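Local structure of biliverdin reductase (Synechocystis sp., 5B3T) at residues Y105-T110 with Y313-A318; L128-I133 with V306-S311. The protein reduces the tetrapyrrole biliverdin, a product of heme breakdown, in an NAD(P)H-dependent reaction. All blocks are in the same frame, centred on the assembly; numbering follows the deposited sequence.

How the contacts relate
Both contacts join the nucleotide-binding Rossmann domain to helix 309-325 of the C-terminal domain: contact 2 at the start of that helix, contact 1 at its next turns. Their centres lie about 10 Å apart, and contact 2 is nested inside the chain loop that contact 1 closes. The two are stitched together at Tyr-105, an NADP(+)-binding residue, whose N probably hydrogen-bonds to Glu-131 O at 2.8 Å; its CE1 packs 3.6 Å from Ser-311 O. Beside it, Leu-107 CD1 lies 3.9 Å from Val-130 CG2. The cofactor is absent from this chain, but the joint borders its site, since Pro-106 O hydrogen-bonds to His-87, another NADP(+)-binding residue.

Contact 1 (Y105-T110 with Y313-A318); sequences YPLALT and YALEVA
Following strand 100-104 of the Rossmann domain, the loop that brings Tyr-105 and Leu-107 to Thr-110 against Ala-314 and Leu-315 carries a cis peptide between Tyr-105 and Pro-106. This Tyr-Pro pair probably corresponds to the Lys-Pro of the E-K-P motif found in many Gfo/Idh/MocA enzymes. Tyr-105 binds NADP(+), and its side chain extends to helix 309-325 because CG lies anti to the backbone N (chi1 -168°). The ring meets Ala-314 obliquely, CZ lying 3.9 Å from Ala-314 CB. Although Tyr-105 OH is also 3.2 Å from Leu-315 N, which sits near the ring plane, the angle is too poor for a hydrogen bond. The polar link is instead made through water 1, which lies 2.5 Å from Tyr-105 OH and donates to Ala-314 O at 2.9 Å. Arg-191 makes a cation-pi contact with the same ring, and His-132 also meets it.

The loop from Leu-107 to Thr-110 packs round the end of Leu-315, which contributes more of this contact's buried surface than any other residue. Both its methyls lie against the Thr-110 carbonyl carbon; CD1 also sits 3.5 Å from Ala-108 O, and CD2 has Ala-108 CB and Leu-107 CD2 as looser neighbours. Thr-110 turns its own side chain away as the N-cap of helix 111-124, OG1 bonding to Met-113 N, and its carbonyl faces Leu-315, with O 3.2 Å from CD2.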
loop_
_atom_site.group_PDB
_atom_site.type_symbol
_atom_site.label_atom_id
_atom_site.label_comp_id
_atom_site.label_asym_id
_atom_site.label_seq_id
_atom_site.Cartn_x
_atom_site.Cartn_y
_atom_site.Cartn_z
ATOM N N TYR A 105 -0.157 0.320 3.569
ATOM C CA TYR A 105 -1.205 -0.608 3.149
ATOM C C TYR A 105 -0.564 -1.885 2.601
ATOM O O TYR A 105 0.422 -1.808 1.874
ATOM C CB TYR A 105 -2.105 0.049 2.101
ATOM C CG TYR A 105 -3.366 -0.723 1.813
ATOM C CD1 TYR A 105 -4.499 -0.556 2.599
ATOM C CD2 TYR A 105 -3.423 -1.631 0.763
ATOM C CE1 TYR A 105 -5.654 -1.266 2.344
ATOM C CE2 TYR A 105 -4.573 -2.349 0.503
ATOM C CZ TYR A 105 -5.686 -2.161 1.294
ATOM O OH TYR A 105 -6.835 -2.872 1.035
ATOM N N PRO A 106 -1.118 -3.066 2.932
ATOM C CA PRO A 106 -2.422 -3.426 3.506
ATOM C C PRO A 106 -2.630 -3.152 4.991
ATOM O O PRO A 106 -1.683 -3.109 5.779
ATOM C CB PRO A 106 -2.487 -4.932 3.259
ATOM C CG PRO A 106 -1.073 -5.363 3.388
ATOM C CD PRO A 106 -0.252 -4.250 2.788
ATOM N N LEU A 107 -3.903 -2.989 5.356
ATOM C CA LEU A 107 -4.289 -2.846 6.755
ATOM C C LEU A 107 -4.494 -4.204 7.417
ATOM O O LEU A 107 -4.062 -4.412 8.557
ATOM C CB LEU A 107 -5.560 -1.998 6.856
ATOM C CG LEU A 107 -6.390 -2.028 8.143
ATOM C CD1 LEU A 107 -5.584 -1.520 9.328
ATOM C CD2 LEU A 107 -7.657 -1.198 7.958
ATOM N N ALA A 108 -5.140 -5.137 6.722
ATOM C CA ALA A 108 -5.445 -6.452 7.280
ATOM C C ALA A 108 -5.839 -7.379 6.135
ATOM O O ALA A 108 -5.925 -6.966 4.973
ATOM C CB ALA A 108 -6.552 -6.368 8.333
ATOM N N LEU A 109 -6.087 -8.644 6.479
ATOM C CA LEU A 109 -6.443 -9.645 5.480
ATOM C C LEU A 109 -7.923 -9.605 5.118
ATOM O O LEU A 109 -8.293 -9.998 4.005
ATOM C CB LEU A 109 -6.069 -11.041 5.983
ATOM C CG LEU A 109 -4.576 -11.352 6.110
ATOM C CD1 LEU A 109 -4.358 -12.612 6.937
ATOM C CD2 LEU A 109 -3.956 -11.499 4.730
ATOM N N THR A 110 -8.782 -9.163 6.035
ATOM C CA THR A 110 -10.217 -9.112 5.792
ATOM C C THR A 110 -10.775 -7.806 6.335
ATOM O O THR A 110 -10.194 -7.190 7.232
ATOM C CB THR A 110 -10.967 -10.287 6.445
ATOM O OG1 THR A 110 -10.948 -10.134 7.870
ATOM C CG2 THR A 110 -10.332 -11.620 6.077
ATOM N N TYR A 313 -12.235 0.824 2.704
ATOM C CA TYR A 313 -12.972 0.541 1.478
ATOM C C TYR A 313 -12.121 -0.251 0.495
ATOM O O TYR A 313 -12.622 -1.165 -0.168
ATOM C CB TYR A 313 -13.471 1.825 0.820
ATOM C CG TYR A 313 -14.331 1.509 -0.379
ATOM C CD1 TYR A 313 -15.486 0.753 -0.233
ATOM C CD2 TYR A 313 -13.976 1.926 -1.655
ATOM C CE1 TYR A 313 -16.275 0.438 -1.313
ATOM C CE2 TYR A 313 -14.765 1.612 -2.751
ATOM C CZ TYR A 313 -15.914 0.867 -2.569
ATOM O OH TYR A 313 -16.707 0.545 -3.644
ATOM N N ALA A 314 -10.835 0.096 0.378
ATOM C CA ALA A 314 -9.930 -0.696 -0.446
ATOM C C ALA A 314 -9.912 -2.147 0.016
ATOM O O ALA A 314 -9.853 -3.071 -0.803
ATOM C CB ALA A 314 -8.524 -0.097 -0.405
ATOM N N LEU A 315 -9.979 -2.360 1.332
ATOM C CA LEU A 315 -10.069 -3.709 1.874
ATOM C C LEU A 315 -11.384 -4.372 1.480
ATOM O O LEU A 315 -11.410 -5.561 1.142
ATOM C CB LEU A 315 -9.906 -3.653 3.394
ATOM C CG LEU A 315 -9.837 -4.917 4.251
ATOM C CD1 LEU A 315 -8.984 -6.000 3.603
ATOM C CD2 LEU A 315 -9.294 -4.548 5.629
ATOM N N GLU A 316 -12.485 -3.615 1.505
ATOM C CA GLU A 316 -13.767 -4.162 1.067
ATOM C C GLU A 316 -13.716 -4.575 -0.398
ATOM O O GLU A 316 -14.211 -5.647 -0.766
ATOM C CB GLU A 316 -14.887 -3.143 1.297
ATOM C CG GLU A 316 -16.237 -3.578 0.734
ATOM C CD GLU A 316 -17.335 -2.549 0.956
ATOM O OE1 GLU A 316 -17.238 -1.766 1.924
ATOM O OE2 GLU A 316 -18.297 -2.523 0.160
ATOM N N VAL A 317 -13.117 -3.739 -1.248
ATOM C CA VAL A 317 -13.013 -4.065 -2.668
ATOM C C VAL A 317 -12.181 -5.326 -2.868
ATOM O O VAL A 317 -12.491 -6.161 -3.726
ATOM C CB VAL A 317 -12.431 -2.870 -3.447
ATOM C CG1 VAL A 317 -12.147 -3.260 -4.888
ATOM C CG2 VAL A 317 -13.387 -1.692 -3.392
ATOM N N ALA A 318 -11.117 -5.488 -2.077
ATOM C CA ALA A 318 -10.282 -6.681 -2.193
ATOM C C ALA A 318 -11.041 -7.933 -1.768
ATOM O O ALA A 318 -10.939 -8.977 -2.421
ATOM C CB ALA A 318 -9.007 -6.515 -1.366
HETATM O O HOH W 1 -7.051 -3.593 -1.379
#

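Contact 2 (L128-I133 with V306-S311); sequences LHVEHI and VDLEAS
Leu-308 and Val-306 make the apolar part of this contact with strand 128-131. The methyls of Leu-308 divide between two strand residues: CD1 packs 3.7 Å from Val-130 CG2, and CD2 lies equally near Leu-128 CD2. Val-306 meets His-129, between the two residues that Leu-308 touches, and also Glu-131. Its CB is set 3.8 Å from His-129 CE1 at the edge of the imidazole and in its plane, the two side chains crossing at about a right angle. NE2, next to CE1 in the ring, is hydrogen-bonded to Asp-290 OD1 of helix 283-300.

Two methyls also lie close to oxygens: Val-130 CG1 is 3.3 Å from Ser-311 OG, and Val-306 CG2 comes 3.4 Å from Glu-131 OE2. The other carboxylate oxygen, OE1, accepts from His-132 N at 2.7 Å on its anti side, a bond that helps fix the bent glutamate chain.

No direct hydrogen bond spans the segments; water 2 bridges them. It donates to Asp-307 O at 2.7 Å, bonds to Ser-311 OG at 2.9 Å and donates weakly to Val-130 O. Asp-307 caps the turn through a weak bond from Glu-309 N.

Strand 128-131 is the edge strand of the five-stranded parallel Rossmann sheet, here flanked by the returning C-terminal chain as it turns into helix 309-325.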
loop_
_atom_site.group_PDB
_atom_site.type_symbol
_atom_site.label_atom_id
_atom_site.label_comp_id
_atom_site.label_asym_id
_atom_site.label_seq_id
_atom_site.Cartn_x
_atom_site.Cartn_y
_atom_site.Cartn_z
ATOM N N LEU A 128 -4.261 4.706 14.745
ATOM C CA LEU A 128 -4.173 3.677 13.713
ATOM C C LEU A 128 -4.268 4.394 12.375
ATOM O O LEU A 128 -5.355 4.824 11.974
ATOM C CB LEU A 128 -5.271 2.623 13.853
ATOM C CG LEU A 128 -5.300 1.566 12.743
ATOM C CD1 LEU A 128 -4.024 0.737 12.746
ATOM C CD2 LEU A 128 -6.518 0.670 12.880
ATOM N N HIS A 129 -3.131 4.537 11.701
ATOM C CA HIS A 129 -3.019 5.344 10.495
ATOM C C HIS A 129 -2.448 4.490 9.373
ATOM O O HIS A 129 -1.425 3.822 9.556
ATOM C CB HIS A 129 -2.133 6.565 10.753
ATOM C CG HIS A 129 -1.882 7.405 9.540
ATOM N ND1 HIS A 129 -2.883 8.084 8.882
ATOM C CD2 HIS A 129 -0.735 7.687 8.876
ATOM C CE1 HIS A 129 -2.365 8.744 7.860
ATOM N NE2 HIS A 129 -1.064 8.519 7.835
ATOM N N VAL A 130 -3.111 4.508 8.219
ATOM C CA VAL A 130 -2.705 3.715 7.066
ATOM C C VAL A 130 -2.637 4.626 5.849
ATOM O O VAL A 130 -3.572 5.391 5.586
ATOM C CB VAL A 130 -3.674 2.547 6.797
ATOM C CG1 VAL A 130 -3.210 1.734 5.592
ATOM C CG2 VAL A 130 -3.806 1.664 8.025
ATOM N N GLU A 131 -1.534 4.544 5.111
ATOM C CA GLU A 131 -1.424 5.171 3.803
ATOM C C GLU A 131 -0.905 4.150 2.801
ATOM O O GLU A 131 -0.424 3.072 3.163
ATOM C CB GLU A 131 -0.510 6.405 3.829
ATOM C CG GLU A 131 -1.253 7.736 3.714
ATOM C CD GLU A 131 -1.993 7.915 2.388
ATOM O OE1 GLU A 131 -1.836 7.079 1.472
ATOM O OE2 GLU A 131 -2.740 8.909 2.260
ATOM N N HIS A 132 -1.013 4.506 1.523
ATOM C CA HIS A 132 -0.580 3.647 0.419
ATOM C C HIS A 132 0.193 4.543 -0.547
ATOM O O HIS A 132 -0.374 5.076 -1.505
ATOM C CB HIS A 132 -1.771 2.973 -0.247
ATOM C CG HIS A 132 -1.403 1.816 -1.123
ATOM N ND1 HIS A 132 -2.308 1.199 -1.957
ATOM C CD2 HIS A 132 -0.228 1.162 -1.291
ATOM C CE1 HIS A 132 -1.709 0.213 -2.601
ATOM N NE2 HIS A 132 -0.447 0.171 -2.216
ATOM N N ILE A 133 1.491 4.708 -0.281
ATOM C CA ILE A 133 2.325 5.668 -0.989
ATOM C C ILE A 133 3.416 4.986 -1.802
ATOM O O ILE A 133 3.781 5.464 -2.882
ATOM C CB ILE A 133 2.940 6.688 -0.004
ATOM C CG1 ILE A 133 1.837 7.449 0.730
ATOM C CG2 ILE A 133 3.863 7.665 -0.725
ATOM C CD1 ILE A 133 2.335 8.300 1.881
ATOM N N VAL A 306 -6.019 12.376 6.440
ATOM C CA VAL A 306 -6.376 11.010 6.077
ATOM C C VAL A 306 -7.138 10.362 7.223
ATOM O O VAL A 306 -6.761 10.487 8.395
ATOM C CB VAL A 306 -5.113 10.204 5.731
ATOM C CG1 VAL A 306 -5.458 8.744 5.485
ATOM C CG2 VAL A 306 -4.410 10.804 4.521
ATOM N N ASP A 307 -8.224 9.671 6.893
ATOM C CA ASP A 307 -8.911 8.820 7.849
ATOM C C ASP A 307 -8.876 7.383 7.345
ATOM O O ASP A 307 -8.598 7.117 6.172
ATOM C CB ASP A 307 -10.354 9.290 8.098
ATOM C CG ASP A 307 -11.334 8.782 7.056
ATOM O OD1 ASP A 307 -11.014 8.807 5.848
ATOM O OD2 ASP A 307 -12.439 8.359 7.453
ATOM N N LEU A 308 -9.169 6.451 8.254
ATOM C CA LEU A 308 -9.039 5.030 7.952
ATOM C C LEU A 308 -10.031 4.556 6.896
ATOM O O LEU A 308 -9.854 3.462 6.348
ATOM C CB LEU A 308 -9.222 4.215 9.234
ATOM C CG LEU A 308 -8.631 2.806 9.256
ATOM C CD1 LEU A 308 -7.119 2.864 9.113
ATOM C CD2 LEU A 308 -9.028 2.086 10.533
ATOM N N GLU A 309 -11.057 5.354 6.589
ATOM C CA GLU A 309 -12.140 4.880 5.732
ATOM C C GLU A 309 -11.656 4.522 4.333
ATOM O O GLU A 309 -12.183 3.588 3.719
ATOM C CB GLU A 309 -13.247 5.931 5.656
ATOM C CG GLU A 309 -14.468 5.472 4.889
ATOM C CD GLU A 309 -14.912 4.080 5.290
ATOM O OE1 GLU A 309 -15.071 3.826 6.505
ATOM O OE2 GLU A 309 -15.089 3.234 4.388
ATOM N N ALA A 310 -10.661 5.243 3.812
ATOM C CA ALA A 310 -10.173 4.952 2.468
ATOM C C ALA A 310 -9.511 3.580 2.403
ATOM O O ALA A 310 -9.705 2.836 1.435
ATOM C CB ALA A 310 -9.201 6.038 2.014
ATOM N N SER A 311 -8.725 3.229 3.423
ATOM C CA SER A 311 -8.102 1.910 3.450
ATOM C C SER A 311 -9.114 0.818 3.766
ATOM O O SER A 311 -8.960 -0.320 3.305
ATOM C CB SER A 311 -6.961 1.885 4.465
ATOM O OG SER A 311 -5.928 2.774 4.082
HETATM O O HOH W 2 -6.932 5.311 4.969
#